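Local coordinates for beta-lactamase domain protein (Burkholderia ambifaria, PDB 5I0P), which binds two zinc ions in a metallo-beta-lactamase fold and is probably a metal-dependent hydrolase, at residues 253-258 with 342-347. Numbering follows the deposited sequence.
Sequences PLALYL and LNLLWL
Leu344 reaches across from its helix and pushes its CD1 methyl between Leu254, Ala255 and Leu258, so that a single branch makes nearly the whole contact. The closest approach is to Leu254, whose CG lies 3.6 Å from CD1 of Leu344; CB and CD2 of Leu254 are almost as near, and the methyl therefore rests alongside the leucine branch point instead of meeting one methyl end-on. The two side chains lie at a slant to each other. With CG of Leu344 anti to the backbone N (chi1 -178°) and CD1 continuing the chain (chi2 164°), the extended conformation carries CD1 to 3.7 Å from the backbone N of Ala255. The contact joins helix 253-260 of the metallo-beta-lactamase domain, an alpha-beta/beta-alpha sandwich with a two-zinc centre, to helix 333-347 of the metallo-beta-lactamase-like C-terminal domain. The axes of segments 253-258 and 342-347 pass 8.8 Å apart and nearly perpendicular, at 86°. Ala255 and Leu344 are the backbone positions nearest each other, CA to CA 6.1 Å, and the small alanine side chain is consistent with this approach; its CB packs more loosely against CG of the leucine. One turn after Leu254, Leu258 runs at about a right angle to Leu344 and offers CD1 to the CD1 methyl of Leu344 at 4.2 Å. Leu254 also packs on His295 of helix 284-308 and on His341, while its side chain lies about 9 Å from that of the zinc ligand His213. Beside the leucines, Asn343 adds a polar tie between the same two parts, its ND2 donating hydrogen bonds to the backbone oxygens of Pro249 and Ala251 just ahead of helix 253-260.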
ATOM      1  N   PRO A 253      -4.582  14.160  -0.368  1.00 22.57           N
ATOM      2  CA  PRO A 253      -3.826  12.942  -0.070  1.00 24.83           C
ATOM      3  C   PRO A 253      -2.321  13.140  -0.034  1.00 29.52           C
ATOM      4  O   PRO A 253      -1.643  12.442   0.732  1.00 28.32           O
ATOM      5  CB  PRO A 253      -4.260  11.971  -1.184  1.00 27.34           C
ATOM      6  CG  PRO A 253      -4.754  12.835  -2.282  1.00 30.93           C
ATOM      7  CD  PRO A 253      -5.336  14.041  -1.637  1.00 22.70           C
ATOM      8  N   LEU A 254      -1.758  14.063  -0.821  1.00 32.23           N
ATOM      9  CA  LEU A 254      -0.303  14.190  -0.790  1.00 26.78           C
ATOM     10  C   LEU A 254       0.160  14.814   0.520  1.00 29.50           C
ATOM     11  O   LEU A 254       1.182  14.415   1.081  1.00 34.00           O
ATOM     12  CB  LEU A 254       0.199  14.988  -1.993  1.00 30.94           C
ATOM     13  CG  LEU A 254       1.721  15.119  -2.218  1.00 29.32           C
ATOM     14  CD1 LEU A 254       2.397  13.778  -2.246  1.00 27.39           C
ATOM     15  CD2 LEU A 254       2.022  15.884  -3.503  1.00 26.32           C
ATOM     16  N   ALA A 255      -0.563  15.802   1.029  1.00 30.86           N
ATOM     17  CA  ALA A 255      -0.183  16.309   2.337  1.00 35.32           C
ATOM     18  C   ALA A 255      -0.314  15.226   3.416  1.00 33.71           C
ATOM     19  O   ALA A 255       0.573  15.077   4.258  1.00 35.70           O
ATOM     20  CB  ALA A 255      -1.011  17.534   2.673  1.00 24.61           C
ATOM     21  N   LEU A 256      -1.411  14.462   3.403  1.00 26.31           N
ATOM     22  CA  LEU A 256      -1.565  13.359   4.346  1.00 32.84           C
ATOM     23  C   LEU A 256      -0.397  12.386   4.233  1.00 34.44           C
ATOM     24  O   LEU A 256       0.139  11.916   5.245  1.00 32.86           O
ATOM     25  CB  LEU A 256      -2.898  12.631   4.089  1.00 24.95           C
ATOM     26  CG  LEU A 256      -4.129  13.472   4.448  1.00 26.64           C
ATOM     27  CD1 LEU A 256      -5.474  12.849   4.012  1.00 22.52           C
ATOM     28  CD2 LEU A 256      -4.087  13.685   5.927  1.00 23.32           C
ATOM     29  N   TYR A 257       0.005  12.074   2.998  1.00 28.29           N
ATOM     30  CA  TYR A 257       1.070  11.109   2.796  1.00 23.24           C
ATOM     31  C   TYR A 257       2.393  11.650   3.302  1.00 25.97           C
ATOM     32  O   TYR A 257       3.140  10.946   3.991  1.00 28.53           O
ATOM     33  CB  TYR A 257       1.156  10.730   1.335  1.00 30.13           C
ATOM     34  CG  TYR A 257       2.330   9.837   1.056  1.00 41.80           C
ATOM     35  CD1 TYR A 257       2.331   8.496   1.464  1.00 33.00           C
ATOM     36  CD2 TYR A 257       3.468  10.339   0.394  1.00 36.78           C
ATOM     37  CE1 TYR A 257       3.433   7.679   1.199  1.00 27.04           C
ATOM     38  CE2 TYR A 257       4.556   9.530   0.133  1.00 32.52           C
ATOM     39  CZ  TYR A 257       4.540   8.203   0.538  1.00 29.77           C
ATOM     40  OH  TYR A 257       5.644   7.412   0.277  1.00 29.71           O
ATOM     41  N   LEU A 258       2.710  12.896   2.945  1.00 26.29           N
ATOM     42  CA  LEU A 258       3.948  13.506   3.398  1.00 24.18           C
ATOM     43  C   LEU A 258       3.964  13.620   4.915  1.00 26.22           C
ATOM     44  O   LEU A 258       5.028  13.557   5.538  1.00 35.91           O
ATOM     45  CB  LEU A 258       4.135  14.876   2.726  1.00 28.67           C
ATOM     46  CG  LEU A 258       4.315  14.817   1.193  1.00 33.37           C
ATOM     47  CD1 LEU A 258       4.407  16.203   0.573  1.00 25.26           C
ATOM     48  CD2 LEU A 258       5.483  13.941   0.763  1.00 24.57           C
ATOM     49  N   LEU A 342      -2.125  19.526  -7.288  1.00 25.37           N
ATOM     50  CA  LEU A 342      -2.866  20.775  -7.341  1.00 24.24           C
ATOM     51  C   LEU A 342      -3.605  21.040  -6.035  1.00 30.47           C
ATOM     52  O   LEU A 342      -3.606  22.174  -5.547  1.00 27.29           O
ATOM     53  CB  LEU A 342      -3.833  20.764  -8.513  1.00 31.42           C
ATOM     54  CG  LEU A 342      -3.170  20.899  -9.878  1.00 27.45           C
ATOM     55  CD1 LEU A 342      -4.146  20.460 -10.983  1.00 26.21           C
ATOM     56  CD2 LEU A 342      -2.730  22.327 -10.083  1.00 24.82           C
ATOM     57  N   ASN A 343      -4.242  20.004  -5.450  1.00 33.06           N
ATOM     58  CA  ASN A 343      -5.018  20.208  -4.219  1.00 25.11           C
ATOM     59  C   ASN A 343      -4.126  20.562  -3.038  1.00 25.47           C
ATOM     60  O   ASN A 343      -4.531  21.316  -2.151  1.00 35.46           O
ATOM     61  CB  ASN A 343      -5.848  18.976  -3.881  1.00 26.59           C
ATOM     62  CG  ASN A 343      -7.158  18.993  -4.567  1.00 32.69           C
ATOM     63  OD1 ASN A 343      -7.366  19.832  -5.464  1.00 35.86           O
ATOM     64  ND2 ASN A 343      -8.057  18.072  -4.192  1.00 28.56           N
ATOM     65  N   LEU A 344      -2.928  20.007  -2.981  1.00 25.93           N
ATOM     66  CA  LEU A 344      -2.043  20.369  -1.887  1.00 26.73           C
ATOM     67  C   LEU A 344      -1.723  21.859  -1.945  1.00 31.76           C
ATOM     68  O   LEU A 344      -1.834  22.573  -0.935  1.00 32.42           O
ATOM     69  CB  LEU A 344      -0.777  19.513  -1.936  1.00 27.78           C
ATOM     70  CG  LEU A 344       0.305  19.645  -0.873  1.00 34.58           C
ATOM     71  CD1 LEU A 344       1.226  18.412  -0.956  1.00 35.79           C
ATOM     72  CD2 LEU A 344       1.144  20.938  -0.994  1.00 28.83           C
ATOM     73  N   LEU A 345      -1.340  22.343  -3.137  1.00 26.70           N
ATOM     74  CA  LEU A 345      -1.008  23.753  -3.306  1.00 26.26           C
ATOM     75  C   LEU A 345      -2.240  24.606  -3.071  1.00 26.39           C
ATOM     76  O   LEU A 345      -2.190  25.661  -2.417  1.00 27.30           O
ATOM     77  CB  LEU A 345      -0.452  23.991  -4.721  1.00 32.46           C
ATOM     78  CG  LEU A 345       0.827  23.247  -5.167  1.00 35.81           C
ATOM     79  CD1 LEU A 345       1.027  23.286  -6.679  1.00 25.36           C
ATOM     80  CD2 LEU A 345       2.082  23.746  -4.442  1.00 32.68           C
ATOM     81  N   TRP A 346      -3.379  24.118  -3.537  1.00 27.71           N
ATOM     82  CA  TRP A 346      -4.604  24.854  -3.341  1.00 24.45           C
ATOM     83  C   TRP A 346      -4.934  24.939  -1.858  1.00 31.94           C
ATOM     84  O   TRP A 346      -5.149  26.034  -1.320  1.00 38.24           O
ATOM     85  CB  TRP A 346      -5.712  24.199  -4.162  1.00 24.08           C
ATOM     86  CG  TRP A 346      -7.091  24.663  -3.825  1.00 32.69           C
ATOM     87  CD1 TRP A 346      -7.536  25.948  -3.738  1.00 29.33           C
ATOM     88  CD2 TRP A 346      -8.216  23.828  -3.535  1.00 34.22           C
ATOM     89  NE1 TRP A 346      -8.871  25.963  -3.415  1.00 26.92           N
ATOM     90  CE2 TRP A 346      -9.313  24.678  -3.283  1.00 26.97           C
ATOM     91  CE3 TRP A 346      -8.404  22.442  -3.479  1.00 26.11           C
ATOM     92  CZ2 TRP A 346     -10.585  24.189  -2.964  1.00 33.21           C
ATOM     93  CZ3 TRP A 346      -9.668  21.956  -3.142  1.00 35.64           C
ATOM     94  CH2 TRP A 346     -10.740  22.829  -2.897  1.00 30.75           C
ATOM     95  N   LEU A 347      -4.940  23.803  -1.163  1.00 27.11           N
ATOM     96  CA  LEU A 347      -5.314  23.861   0.252  1.00 28.31           C
ATOM     97  C   LEU A 347      -4.269  24.596   1.091  1.00 31.21           C
ATOM     98  O   LEU A 347      -4.599  25.081   2.178  1.00 34.92           O
ATOM     99  CB  LEU A 347      -5.584  22.453   0.783  1.00 29.34           C
ATOM    100  CG  LEU A 347      -6.792  21.895   0.024  1.00 28.97           C
ATOM    101  CD1 LEU A 347      -6.959  20.406   0.137  1.00 30.01           C
ATOM    102  CD2 LEU A 347      -8.025  22.607   0.522  1.00 40.24           C
TER